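Local coordinates for protein geranylgeranyl pyrophosphate synthase (Corynebacterium glutamicum, PDB 3LMD) that probably elongates isoprenoid diphosphates, as a magnesium-dependent trans-prenyltransferase of the FPP/GGPP synthase family assigned to isoprenoid biosynthesis, at residues E49-H52 and T53-S57; G143-L146 and L147-A150; L267-L270 and Y271-E275; Q237-D240 and D241-I245; S334-K337 and E338-N342. One frame throughout, in Å; residues are numbered along the deposited sequence. Where two conformers were deposited one is given.

In the fold
All five contacts are local turns of single helices in the all-helical isoprenyl synthase fold. Contacts 1 and 2 belong to helices 34-55 and 132-157, which meet where Leu55 CD2 lies 3.8 Å from Leu146 CG. Contacts 3 and 4 touch likewise, Val269 CG2 standing 3.6 Å from Ile245 CD1, but lie across the chain's centre from the first pair, with contacts 1 and 3 about 44 Å apart between centres. Contact 5 stands apart, its nearest atoms about 11 Å from contact 4. Asp115 and Ser305 bind calcium in a structure of this protein, though none is bound to this chain. Gly143 and the Gln237 side chain are each about 10 Å from the Asp115 side chain, as are those of Ala272 and Ser305.

Contact 1 (E49-H52 and T53-S57); sequences ELLH and TELSS
Ser56 folds back on His52 at the C-terminal end of helix 34-55, where Ser56 is the first residue to leave helical backbone angles. Both its donors close on one acceptor: His52 O lies 2.9 Å from Ser56 N and 2.6 Å from Ser56 OG. They reach the oxygen from opposite faces of the carbonyl plane, so this carbonyl near the helix end is gripped twice by a single residue. The serine hydroxyl owes this reach to chi1 of 57°, which sets OG between its own backbone N and carbonyl carbon. There it also lies over one face of the His52 imidazole, offset toward the rim, with Ser56 OG 3.7 Å from His52 NE2. On the buried side of the same turn Leu51 CG packs 3.9 Å from Leu55 CD1, the two side chains crossing at a slant.

Further out, Leu51 rests on Glu105 and Ile106 of helix 95-118, while Leu55 bears on Leu146 of helix 132-157 and, together with His52, on Met67 of helix 60-69. One side of the turn therefore packs against three other helices. Beyond the helix end, Ser57 OG donates to Thr53 O at 2.6 Å, arriving from above the carbonyl plane, 39° out of it.

Contact 2 (G143-L146 and L147-A150); sequences GDIL and LAHA
The His149 imidazole is laid over the carbonyl of Ile145: Ile145 O sits 3.3 Å above the ring plane on one face, offset toward the rim, and is nearest to His149 CG. Farther along the ring, the NE2 and CE1 end meets the Ile145 side chain, with Ile145 CG1 3.7 Å from His149 NE2. Leu146 CA comes in obliquely, 3.9 Å from His149 CD2. Chi1 of -64° carries the imidazole back beside its own backbone N and hence over the preceding turn. Chi1 of -168° in Ile145 puts CG1 beside its carbonyl carbon, and the isoleucine slants across to meet the ring.

The carbonyl facing the ring is also the backbone acceptor of the same residue. His149 N donates to Ile145 O at 2.9 Å with an N-H...O angle of 168°, so Ile145 O takes a regular i to i+4 bond while lying against the imidazole. Such bonds run through the whole turn, which is part of helix 132-157 in the all-helical isoprenyl synthase fold. Leu146 O takes Ala150 N at 2.8 Å, and Gly143 O takes Leu147 N. The Leu147 side chain folds over the carbonyl of Gly143, Leu147 CG lying 3.4 Å from Gly143 O.

The sides of the helix face different neighbours. Leu146 packs on Ile106 and Leu109 of helix 95-118 and His149 on Glu54 of helix 34-55, whereas Ile145 and Ala148 lie against Gly170 of the second subunit. The Asp144 carboxylate is held by a hydrogen bond from OD1 to His114 NE2 of its own chain, and Asp144 also packs on His114 of the second subunit.

Contact 3 (L267-L270 and Y271-E275); sequences LPVL and YALRE
Three i to i+4 bonds tie Leu267-Leu270 to the following turn: Tyr271 N to Leu267 O at 2.9 Å with an N-H...O angle of 171°, Ala272 N to Pro268 O at 3.1 Å, and Leu273 N to Val269 O at 2.9 Å. Beside the first of these bonds the Leu267 and Tyr271 side chains lie alongside each other, pointing the same way. Leu267 CG comes within 3.4 Å of Tyr271 CE2 and Leu267 CD1 within 3.6 Å of that same atom, an oblique approach to one corner of the phenol ring. The tyrosine torsion, chi1 -85°, keeps CG beside the backbone N and so turns the ring back along the helix toward Leu267. A second parallel pair lies on another side of the helix, where Val269 CG1 meets Leu273 CD1 at 4.0 Å. Leu273 CG also rests 3.3 Å from Val269 O, covering the carbonyl that its own N-H binds.

This short helix, 267-274, is wedged among longer ones. Tyr271 packs on Ala312 and Glu316 of helix 309-328 and on Ile189 of helix 188-214, while helix 219-246 is met by Pro268, on Ile245 and Phe246, and by Leu267, on Ile238.

Contact 4 (Q237-D240 and D241-I245); sequences QIVD and DIIDI
A side-chain hydrogen bond from amide to carboxylate, one turn apart, joins Gln237 to Asp241 near the C-terminal end of helix 219-246. Gln237 NE2 donates to Asp241 OD1 at 3.0 Å with an N-H...O angle of 142°. The acceptor lies close to the amide plane of the glutamine, but the amide reaches the carboxylate from above its plane, and the two planes are turned 33° apart. The glutamine gets there by a bend at chi2 of 61°, which brings the amide alongside the helix to Asp241. The other oxygen, Asp241 OD2, is hydrogen-bonded to Tyr192 OH of helix 188-214, so partners at both oxygens fix the rotation of the carboxylate.

The sequence here, DDIID over Asp240 to Asp244, is the second aspartate-rich DDxxD motif of trans-prenyltransferases, which in relatives helps to bind magnesium, directly or through water, and through it the diphosphate. The outer two aspartates in this model have protein partners: Asp240 OD1 bonds to Ser22 OG and OD2 to Gly20 N, while Asp244 OD2 bonds to Asp259 N.

The apolar side of the turn carries two slanting i to i+4 pairs. Ile238 CG2 meets Ile242 CD1 at 4.0 Å, and Val239 CG1 meets Ile243 CD1 at 3.8 Å. Ile242 CG1 also lies 3.3 Å from Ile238 O, the carbonyl that takes Ile242 N. Ile238 and Val239 pack on Val317 of helix 309-328, and Ile242 on Ala313 of that helix.

Contact 5 (S334-K337 and E338-N342); sequences STVK and EALRN
With CG anti to the backbone N in both residues (chi1 177° and -165°), the chains of Lys337 and Arg341 run side by side, pointing the same way. The arginine bends at chi3, -53°, bringing Arg341 NH2 within 3.5 Å of Lys337 CE. The ammonium and guanidinium groups are near each other, Lys337 NZ to Arg341 NH2 4.5 Å, but each has its own acceptors. Lys337 NZ forms a salt bridge with Asp333 and hydrogen bonds to Leu328 O and Leu331 O. Arg341 holds Glu338 in a side-on, two-pronged salt bridge, with Arg341 NE to Glu338 OE1 at 2.8 Å and Arg341 NH2 to Glu338 OE2 at 2.9 Å. Both oxygens lie in the guanidinium plane, and OE2 accepts through its syn lone pair. Arg341 NH1 bonds to Asn325 OD1, fixing the rotation of the group further.

The arrangement spans the first two turns of helix 335-349, for which Ser334 is the N-cap: its OG accepts from Lys337 N at 3.0 Å. Ser334 O meanwhile takes Glu338 N at 3.1 Å, an i to i+4 bond. A water joins the two ends of the turn as well, accepting from Ser334 N and donating to Glu338 OE2 at 2.6 Å. On the buried side Val336 lies against Phe88, and Leu340 reaches Phe81 of helix 77-86 and Phe228 of helix 219-246.

Contact 1 (E49-H52 and T53-S57)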
loop_
_atom_site.group_PDB
_atom_site.type_symbol
_atom_site.label_atom_id
_atom_site.label_comp_id
_atom_site.label_asym_id
_atom_site.label_seq_id
_atom_site.Cartn_x
_atom_site.Cartn_y
_atom_site.Cartn_z
ATOM N N GLU A 49 -1.121 5.875 22.147
ATOM C CA GLU A 49 0.026 5.044 22.551
ATOM C C GLU A 49 0.259 3.940 21.537
ATOM O O GLU A 49 1.398 3.689 21.138
ATOM C CB GLU A 49 -0.174 4.425 23.957
ATOM C CG GLU A 49 0.282 5.433 25.019
ATOM C CD GLU A 49 -0.227 5.152 26.425
ATOM O OE1 GLU A 49 -0.805 4.065 26.667
ATOM O OE2 GLU A 49 -0.038 6.050 27.281
ATOM N N LEU A 50 -0.812 3.275 21.138
ATOM C CA LEU A 50 -0.678 2.122 20.243
ATOM C C LEU A 50 -0.290 2.607 18.834
ATOM O O LEU A 50 0.544 2.001 18.154
ATOM C CB LEU A 50 -1.950 1.257 20.254
ATOM C CG LEU A 50 -1.960 0.085 19.265
ATOM C CD1 LEU A 50 -0.728 -0.854 19.482
ATOM C CD2 LEU A 50 -3.257 -0.711 19.302
ATOM N N LEU A 51 -0.884 3.716 18.410
ATOM C CA LEU A 51 -0.493 4.317 17.157
ATOM C C LEU A 51 0.996 4.655 17.163
ATOM O O LEU A 51 1.729 4.317 16.222
ATOM C CB LEU A 51 -1.356 5.562 16.893
ATOM C CG LEU A 51 -0.945 6.379 15.680
ATOM C CD1 LEU A 51 -1.267 5.566 14.415
ATOM C CD2 LEU A 51 -1.736 7.727 15.685
ATOM N N HIS A 52 1.471 5.334 18.204
ATOM C CA HIS A 52 2.901 5.702 18.234
ATOM C C HIS A 52 3.753 4.440 18.234
ATOM O O HIS A 52 4.790 4.369 17.565
ATOM C CB HIS A 52 3.238 6.520 19.515
ATOM C CG HIS A 52 4.710 6.643 19.757
ATOM N ND1 HIS A 52 5.520 7.447 18.983
ATOM C CD2 HIS A 52 5.525 6.035 20.656
ATOM C CE1 HIS A 52 6.772 7.340 19.404
ATOM N NE2 HIS A 52 6.802 6.479 20.410
ATOM N N THR A 53 3.333 3.419 18.967
ATOM C CA THR A 53 4.097 2.166 18.905
ATOM C C THR A 53 4.216 1.656 17.455
ATOM O O THR A 53 5.294 1.291 16.996
ATOM C CB THR A 53 3.460 1.101 19.814
ATOM O OG1 THR A 53 3.694 1.478 21.188
ATOM C CG2 THR A 53 4.053 -0.254 19.568
ATOM N N GLU A 54 3.100 1.607 16.736
ATOM C CA GLU A 54 3.145 1.112 15.353
ATOM C C GLU A 54 4.015 1.998 14.470
ATOM O O GLU A 54 4.829 1.502 13.695
ATOM C CB GLU A 54 1.716 1.054 14.766
ATOM C CG GLU A 54 0.872 -0.039 15.358
ATOM C CD GLU A 54 1.278 -1.429 14.822
ATOM O OE1 GLU A 54 2.195 -1.518 13.993
ATOM O OE2 GLU A 54 0.688 -2.437 15.232
ATOM N N LEU A 55 3.821 3.314 14.553
ATOM C CA LEU A 55 4.575 4.213 13.691
ATOM C C LEU A 55 6.081 4.105 13.966
ATOM O O LEU A 55 6.917 4.322 13.072
ATOM C CB LEU A 55 4.100 5.666 13.887
ATOM C CG LEU A 55 2.623 5.939 13.559
ATOM C CD1 LEU A 55 2.290 7.403 13.847
ATOM C CD2 LEU A 55 2.384 5.624 12.084
ATOM N N SER A 56 6.440 3.759 15.204
ATOM C CA SER A 56 7.871 3.676 15.549
ATOM C C SER A 56 8.369 2.234 15.605
ATOM O O SER A 56 9.379 1.945 16.280
ATOM C CB SER A 56 8.153 4.395 16.893
ATOM O OG SER A 56 7.351 3.842 17.938
ATOM N N SER A 57 7.682 1.332 14.897
ATOM C CA SER A 57 8.131 -0.064 14.801
ATOM C C SER A 57 8.915 -0.337 13.504
ATOM O O SER A 57 8.557 0.170 12.431
ATOM C CB SER A 57 6.928 -1.018 14.869
ATOM O OG SER A 57 6.299 -0.942 16.128
#

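Contact 2 (G143-L146 and L147-A150)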
loop_
_atom_site.group_PDB
_atom_site.type_symbol
_atom_site.label_atom_id
_atom_site.label_comp_id
_atom_site.label_asym_id
_atom_site.label_seq_id
_atom_site.Cartn_x
_atom_site.Cartn_y
_atom_site.Cartn_z
ATOM N N GLY A 143 4.201 5.265 3.456
ATOM C CA GLY A 143 2.794 4.893 3.314
ATOM C C GLY A 143 2.679 3.369 3.294
ATOM O O GLY A 143 1.812 2.800 3.951
ATOM N N ASP A 144 3.574 2.696 2.578
ATOM C CA ASP A 144 3.491 1.222 2.484
ATOM C C ASP A 144 3.756 0.510 3.821
ATOM O O ASP A 144 3.095 -0.512 4.145
ATOM C CB ASP A 144 4.460 0.681 1.428
ATOM C CG ASP A 144 4.039 1.057 0.004
ATOM O OD1 ASP A 144 2.920 1.580 -0.180
ATOM O OD2 ASP A 144 4.824 0.833 -0.938
ATOM N N ILE A 145 4.748 0.984 4.584
ATOM C CA ILE A 145 5.045 0.283 5.820
ATOM C C ILE A 145 3.877 0.527 6.788
ATOM O O ILE A 145 3.541 -0.362 7.589
ATOM C CB ILE A 145 6.423 0.682 6.480
ATOM C CG1 ILE A 145 6.783 -0.304 7.596
ATOM C CG2 ILE A 145 6.411 2.146 7.045
ATOM C CD1 ILE A 145 7.313 -1.661 7.097
ATOM N N LEU A 146 3.241 1.690 6.698
ATOM C CA LEU A 146 2.027 1.921 7.521
ATOM C C LEU A 146 0.936 0.900 7.206
ATOM O O LEU A 146 0.303 0.334 8.113
ATOM C CB LEU A 146 1.512 3.378 7.395
ATOM C CG LEU A 146 1.974 4.308 8.532
ATOM C CD1 LEU A 146 3.500 4.457 8.625
ATOM C CD2 LEU A 146 1.303 5.645 8.325
ATOM N N LEU A 147 0.720 0.640 5.924
ATOM C CA LEU A 147 -0.250 -0.399 5.518
ATOM C C LEU A 147 0.164 -1.772 6.058
ATOM O O LEU A 147 -0.682 -2.552 6.503
ATOM C CB LEU A 147 -0.442 -0.420 3.973
ATOM C CG LEU A 147 -1.009 0.948 3.501
ATOM C CD1 LEU A 147 -0.893 1.204 2.011
ATOM C CD2 LEU A 147 -2.480 1.188 3.955
ATOM N N ALA A 148 1.456 -2.070 6.076
ATOM C CA ALA A 148 1.896 -3.347 6.671
ATOM C C ALA A 148 1.588 -3.382 8.187
ATOM O O ALA A 148 1.139 -4.405 8.703
ATOM C CB ALA A 148 3.403 -3.591 6.450
ATOM N N HIS A 149 1.875 -2.289 8.896
ATOM C CA HIS A 149 1.508 -2.177 10.328
ATOM C C HIS A 149 0.005 -2.388 10.526
ATOM O O HIS A 149 -0.434 -3.118 11.437
ATOM C CB HIS A 149 1.826 -0.777 10.904
ATOM C CG HIS A 149 3.287 -0.436 10.920
ATOM N ND1 HIS A 149 4.261 -1.365 11.166
ATOM C CD2 HIS A 149 3.925 0.748 10.767
ATOM C CE1 HIS A 149 5.447 -0.783 11.144
ATOM N NE2 HIS A 149 5.268 0.504 10.894
ATOM N N ALA A 150 -0.788 -1.723 9.702
ATOM C CA ALA A 150 -2.244 -1.843 9.836
ATOM C C ALA A 150 -2.683 -3.301 9.646
ATOM O O ALA A 150 -3.535 -3.820 10.372
ATOM C CB ALA A 150 -2.996 -0.889 8.835
#

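Contact 3 (L267-L270 and Y271-E275)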
loop_
_atom_site.group_PDB
_atom_site.type_symbol
_atom_site.label_atom_id
_atom_site.label_comp_id
_atom_site.label_asym_id
_atom_site.label_seq_id
_atom_site.Cartn_x
_atom_site.Cartn_y
_atom_site.Cartn_z
ATOM N N LEU A 267 -17.980 22.573 -5.181
ATOM C CA LEU A 267 -19.417 22.590 -5.419
ATOM C C LEU A 267 -20.055 23.959 -5.684
ATOM O O LEU A 267 -20.819 24.083 -6.626
ATOM C CB LEU A 267 -20.147 21.930 -4.247
ATOM C CG LEU A 267 -21.577 21.498 -4.492
ATOM C CD1 LEU A 267 -21.633 20.609 -5.753
ATOM C CD2 LEU A 267 -22.059 20.712 -3.234
ATOM N N PRO A 268 -19.798 24.971 -4.833
ATOM C CA PRO A 268 -20.477 26.252 -5.141
ATOM C C PRO A 268 -20.098 26.813 -6.517
ATOM O O PRO A 268 -20.911 27.469 -7.180
ATOM C CB PRO A 268 -19.944 27.206 -4.078
ATOM C CG PRO A 268 -19.326 26.324 -3.001
ATOM C CD PRO A 268 -18.934 25.057 -3.646
ATOM N N VAL A 269 -18.851 26.607 -6.922
ATOM C CA VAL A 269 -18.389 27.098 -8.208
ATOM C C VAL A 269 -19.047 26.325 -9.325
ATOM O O VAL A 269 -19.446 26.905 -10.336
ATOM C CB VAL A 269 -16.827 26.975 -8.370
ATOM C CG1 VAL A 269 -16.370 27.642 -9.715
ATOM C CG2 VAL A 269 -16.132 27.584 -7.200
ATOM N N LEU A 270 -19.169 25.011 -9.157
ATOM C CA LEU A 270 -19.772 24.183 -10.191
ATOM C C LEU A 270 -21.256 24.524 -10.354
ATOM O O LEU A 270 -21.777 24.537 -11.458
ATOM C CB LEU A 270 -19.637 22.689 -9.859
ATOM C CG LEU A 270 -18.162 22.237 -9.741
ATOM C CD1 LEU A 270 -18.089 20.786 -9.182
ATOM C CD2 LEU A 270 -17.511 22.339 -11.118
ATOM N N TYR A 271 -21.950 24.747 -9.251
ATOM C CA TYR A 271 -23.354 25.194 -9.349
ATOM C C TYR A 271 -23.471 26.549 -10.095
ATOM O O TYR A 271 -24.332 26.711 -10.983
ATOM C CB TYR A 271 -23.932 25.335 -7.951
ATOM C CG TYR A 271 -24.473 24.038 -7.381
ATOM C CD1 TYR A 271 -25.319 23.215 -8.124
ATOM C CD2 TYR A 271 -24.168 23.660 -6.099
ATOM C CE1 TYR A 271 -25.828 22.038 -7.579
ATOM C CE2 TYR A 271 -24.666 22.485 -5.551
ATOM C CZ TYR A 271 -25.488 21.688 -6.292
ATOM O OH TYR A 271 -25.980 20.539 -5.712
ATOM N N ALA A 272 -22.603 27.497 -9.744
ATOM C CA ALA A 272 -22.626 28.840 -10.371
ATOM C C ALA A 272 -22.348 28.730 -11.862
ATOM O O ALA A 272 -23.000 29.384 -12.672
ATOM C CB ALA A 272 -21.617 29.782 -9.695
ATOM N N LEU A 273 -21.399 27.873 -12.234
ATOM C CA LEU A 273 -21.093 27.619 -13.665
ATOM C C LEU A 273 -22.244 27.062 -14.503
ATOM O O LEU A 273 -22.193 27.093 -15.738
ATOM C CB LEU A 273 -19.884 26.642 -13.784
ATOM C CG LEU A 273 -18.530 27.286 -13.535
ATOM C CD1 LEU A 273 -17.437 26.192 -13.324
ATOM C CD2 LEU A 273 -18.158 28.223 -14.689
ATOM N N ARG A 274 -23.254 26.516 -13.835
ATOM C CA ARG A 274 -24.408 25.890 -14.482
ATOM C C ARG A 274 -25.503 26.938 -14.763
ATOM O O ARG A 274 -26.405 26.706 -15.542
ATOM C CB ARG A 274 -24.950 24.786 -13.552
ATOM C CG ARG A 274 -25.930 23.779 -14.152
ATOM C CD ARG A 274 -26.384 22.743 -13.097
ATOM N NE ARG A 274 -27.184 23.373 -12.042
ATOM C CZ ARG A 274 -27.719 22.754 -10.988
ATOM N NH1 ARG A 274 -27.562 21.444 -10.792
ATOM N NH2 ARG A 274 -28.427 23.466 -10.122
ATOM N N GLU A 275 -25.407 28.096 -14.129
ATOM C CA GLU A 275 -26.538 29.055 -14.161
ATOM C C GLU A 275 -26.739 29.710 -15.498
ATOM O O GLU A 275 -25.769 30.130 -16.144
ATOM C CB GLU A 275 -26.350 30.160 -13.127
ATOM C CG GLU A 275 -26.428 29.714 -11.693
ATOM C CD GLU A 275 -26.169 30.915 -10.757
ATOM O OE1 GLU A 275 -26.162 32.088 -11.228
ATOM O OE2 GLU A 275 -25.976 30.673 -9.586
#

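Contact 4 (Q237-D240 and D241-I245)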
loop_
_atom_site.group_PDB
_atom_site.type_symbol
_atom_site.label_atom_id
_atom_site.label_comp_id
_atom_site.label_asym_id
_atom_site.label_seq_id
_atom_site.Cartn_x
_atom_site.Cartn_y
_atom_site.Cartn_z
ATOM N N GLN A 237 -16.496 18.273 4.053
ATOM C CA GLN A 237 -15.785 18.731 2.867
ATOM C C GLN A 237 -16.552 19.864 2.144
ATOM O O GLN A 237 -15.946 20.811 1.679
ATOM C CB GLN A 237 -15.557 17.568 1.895
ATOM C CG GLN A 237 -14.656 17.977 0.724
ATOM C CD GLN A 237 -13.277 18.404 1.220
ATOM O OE1 GLN A 237 -12.540 17.584 1.741
ATOM N NE2 GLN A 237 -12.950 19.702 1.110
ATOM N N ILE A 238 -17.872 19.742 2.012
ATOM C CA ILE A 238 -18.610 20.801 1.347
ATOM C C ILE A 238 -18.543 22.092 2.175
ATOM O O ILE A 238 -18.363 23.187 1.628
ATOM C CB ILE A 238 -20.081 20.412 1.073
ATOM C CG1 ILE A 238 -20.126 19.172 0.155
ATOM C CG2 ILE A 238 -20.799 21.616 0.357
ATOM C CD1 ILE A 238 -21.468 18.540 0.035
ATOM N N VAL A 239 -18.674 21.970 3.496
ATOM C CA VAL A 239 -18.627 23.143 4.342
ATOM C C VAL A 239 -17.242 23.818 4.202
ATOM O O VAL A 239 -17.152 25.042 4.068
ATOM C CB VAL A 239 -18.965 22.812 5.845
ATOM C CG1 VAL A 239 -18.519 23.966 6.761
ATOM C CG2 VAL A 239 -20.489 22.568 6.034
ATOM N N ASP A 240 -16.171 23.020 4.224
ATOM C CA ASP A 240 -14.809 23.544 4.012
ATOM C C ASP A 240 -14.711 24.289 2.668
ATOM O O ASP A 240 -14.063 25.352 2.547
ATOM C CB ASP A 240 -13.777 22.395 3.991
ATOM C CG ASP A 240 -13.372 21.922 5.380
ATOM O OD1 ASP A 240 -13.762 22.552 6.383
ATOM O OD2 ASP A 240 -12.636 20.914 5.463
ATOM N N ASP A 241 -15.301 23.694 1.642
ATOM C CA ASP A 241 -15.240 24.270 0.296
ATOM C C ASP A 241 -15.989 25.594 0.205
ATOM O O ASP A 241 -15.517 26.525 -0.440
ATOM C CB ASP A 241 -15.747 23.275 -0.771
ATOM C CG ASP A 241 -14.804 22.083 -0.955
ATOM O OD1 ASP A 241 -13.650 22.156 -0.511
ATOM O OD2 ASP A 241 -15.223 21.058 -1.523
ATOM N N ILE A 242 -17.143 25.679 0.870
ATOM C CA ILE A 242 -17.870 26.930 0.963
ATOM C C ILE A 242 -17.031 28.006 1.678
ATOM O O ILE A 242 -16.909 29.156 1.216
ATOM C CB ILE A 242 -19.212 26.733 1.700
ATOM C CG1 ILE A 242 -20.180 25.881 0.843
ATOM C CG2 ILE A 242 -19.832 28.113 2.066
ATOM C CD1 ILE A 242 -21.430 25.384 1.695
ATOM N N ILE A 243 -16.468 27.635 2.820
ATOM C CA ILE A 243 -15.657 28.564 3.608
ATOM C C ILE A 243 -14.480 29.091 2.765
ATOM O O ILE A 243 -14.186 30.289 2.781
ATOM C CB ILE A 243 -15.143 27.895 4.925
ATOM C CG1 ILE A 243 -16.311 27.741 5.915
ATOM C CG2 ILE A 243 -14.019 28.747 5.556
ATOM C CD1 ILE A 243 -15.992 26.843 7.127
ATOM N N ASP A 244 -13.853 28.213 1.987
ATOM C CA ASP A 244 -12.700 28.600 1.179
ATOM C C ASP A 244 -13.029 29.729 0.204
ATOM O O ASP A 244 -12.179 30.584 -0.111
ATOM C CB ASP A 244 -12.169 27.408 0.388
ATOM C CG ASP A 244 -10.882 27.737 -0.385
ATOM O OD1 ASP A 244 -9.858 28.015 0.271
ATOM O OD2 ASP A 244 -10.885 27.709 -1.636
ATOM N N ILE A 245 -14.255 29.713 -0.302
ATOM C CA ILE A 245 -14.667 30.700 -1.285
ATOM C C ILE A 245 -15.341 31.911 -0.666
ATOM O O ILE A 245 -15.159 33.029 -1.137
ATOM C CB ILE A 245 -15.658 30.097 -2.267
ATOM C CG1 ILE A 245 -14.969 29.028 -3.120
ATOM C CG2 ILE A 245 -16.326 31.217 -3.114
ATOM C CD1 ILE A 245 -15.933 27.968 -3.596
#

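Contact 5 (S334-K337 and E338-N342)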
loop_
_atom_site.group_PDB
_atom_site.type_symbol
_atom_site.label_atom_id
_atom_site.label_comp_id
_atom_site.label_asym_id
_atom_site.label_seq_id
_atom_site.Cartn_x
_atom_site.Cartn_y
_atom_site.Cartn_z
ATOM N N SER A 334 -29.357 9.307 23.728
ATOM C CA SER A 334 -28.229 9.266 24.665
ATOM C C SER A 334 -27.396 10.498 24.454
ATOM O O SER A 334 -27.519 11.193 23.438
ATOM C CB SER A 334 -27.354 8.028 24.442
ATOM O OG SER A 334 -26.752 8.071 23.141
ATOM N N THR A 335 -26.529 10.792 25.403
ATOM C CA THR A 335 -25.644 11.915 25.285
ATOM C C THR A 335 -24.649 11.677 24.179
ATOM O O THR A 335 -24.164 12.601 23.600
ATOM C CB THR A 335 -24.845 12.193 26.548
ATOM O OG1 THR A 335 -24.163 11.021 26.950
ATOM C CG2 THR A 335 -25.723 12.649 27.625
ATOM N N VAL A 336 -24.334 10.430 23.912
ATOM C CA VAL A 336 -23.388 10.175 22.812
ATOM C C VAL A 336 -24.106 10.465 21.499
ATOM O O VAL A 336 -23.545 11.084 20.609
ATOM C CB VAL A 336 -22.835 8.757 22.827
ATOM C CG1 VAL A 336 -21.897 8.509 21.584
ATOM C CG2 VAL A 336 -22.025 8.550 24.107
ATOM N N LYS A 337 -25.357 10.025 21.376
ATOM C CA LYS A 337 -26.117 10.378 20.164
ATOM C C LYS A 337 -26.125 11.879 19.925
ATOM O O LYS A 337 -25.936 12.341 18.789
ATOM C CB LYS A 337 -27.551 9.837 20.234
ATOM C CG LYS A 337 -28.439 10.219 19.046
ATOM C CD LYS A 337 -29.668 9.301 18.950
ATOM C CE LYS A 337 -30.889 10.078 18.429
ATOM N NZ LYS A 337 -32.043 9.130 18.203
ATOM N N GLU A 338 -26.357 12.655 20.984
ATOM C CA GLU A 338 -26.457 14.103 20.836
ATOM C C GLU A 338 -25.096 14.759 20.569
ATOM O O GLU A 338 -25.035 15.794 19.914
ATOM C CB GLU A 338 -27.129 14.748 22.067
ATOM C CG GLU A 338 -28.657 14.446 22.182
ATOM C CD GLU A 338 -29.429 14.605 20.855
ATOM O OE1 GLU A 338 -29.341 15.675 20.199
ATOM O OE2 GLU A 338 -30.133 13.655 20.467
ATOM N N ALA A 339 -24.018 14.163 21.088
ATOM C CA ALA A 339 -22.662 14.626 20.778
ATOM C C ALA A 339 -22.363 14.425 19.273
ATOM O O ALA A 339 -21.745 15.283 18.626
ATOM C CB ALA A 339 -21.631 13.837 21.632
ATOM N N LEU A 340 -22.800 13.295 18.730
ATOM C CA LEU A 340 -22.642 13.062 17.300
ATOM C C LEU A 340 -23.436 14.071 16.525
ATOM O O LEU A 340 -22.933 14.634 15.561
ATOM C CB LEU A 340 -23.037 11.644 16.899
ATOM C CG LEU A 340 -22.111 10.578 17.488
ATOM C CD1 LEU A 340 -22.702 9.239 17.226
ATOM C CD2 LEU A 340 -20.671 10.688 16.900
ATOM N N ARG A 341 -24.662 14.316 16.937
ATOM C CA ARG A 341 -25.484 15.279 16.276
ATOM C C ARG A 341 -24.855 16.649 16.341
ATOM O O ARG A 341 -24.787 17.335 15.365
ATOM C CB ARG A 341 -26.878 15.309 16.879
ATOM C CG ARG A 341 -27.910 16.013 16.028
ATOM C CD ARG A 341 -29.158 16.437 16.765
ATOM N NE ARG A 341 -29.818 15.369 17.499
ATOM C CZ ARG A 341 -30.590 14.456 16.960
ATOM N NH1 ARG A 341 -30.794 14.447 15.675
ATOM N NH2 ARG A 341 -31.136 13.542 17.712
ATOM N N ASN A 342 -24.379 17.029 17.504
ATOM C CA ASN A 342 -23.848 18.349 17.699
ATOM C C ASN A 342 -22.630 18.603 16.863
ATOM O O ASN A 342 -22.411 19.682 16.433
ATOM C CB ASN A 342 -23.503 18.609 19.147
ATOM C CG ASN A 342 -24.719 18.690 20.038
ATOM O OD1 ASN A 342 -24.593 18.640 21.243
ATOM N ND2 ASN A 342 -25.887 18.792 19.460
HETATM O O HOH W 1 -30.602 11.450 21.712
#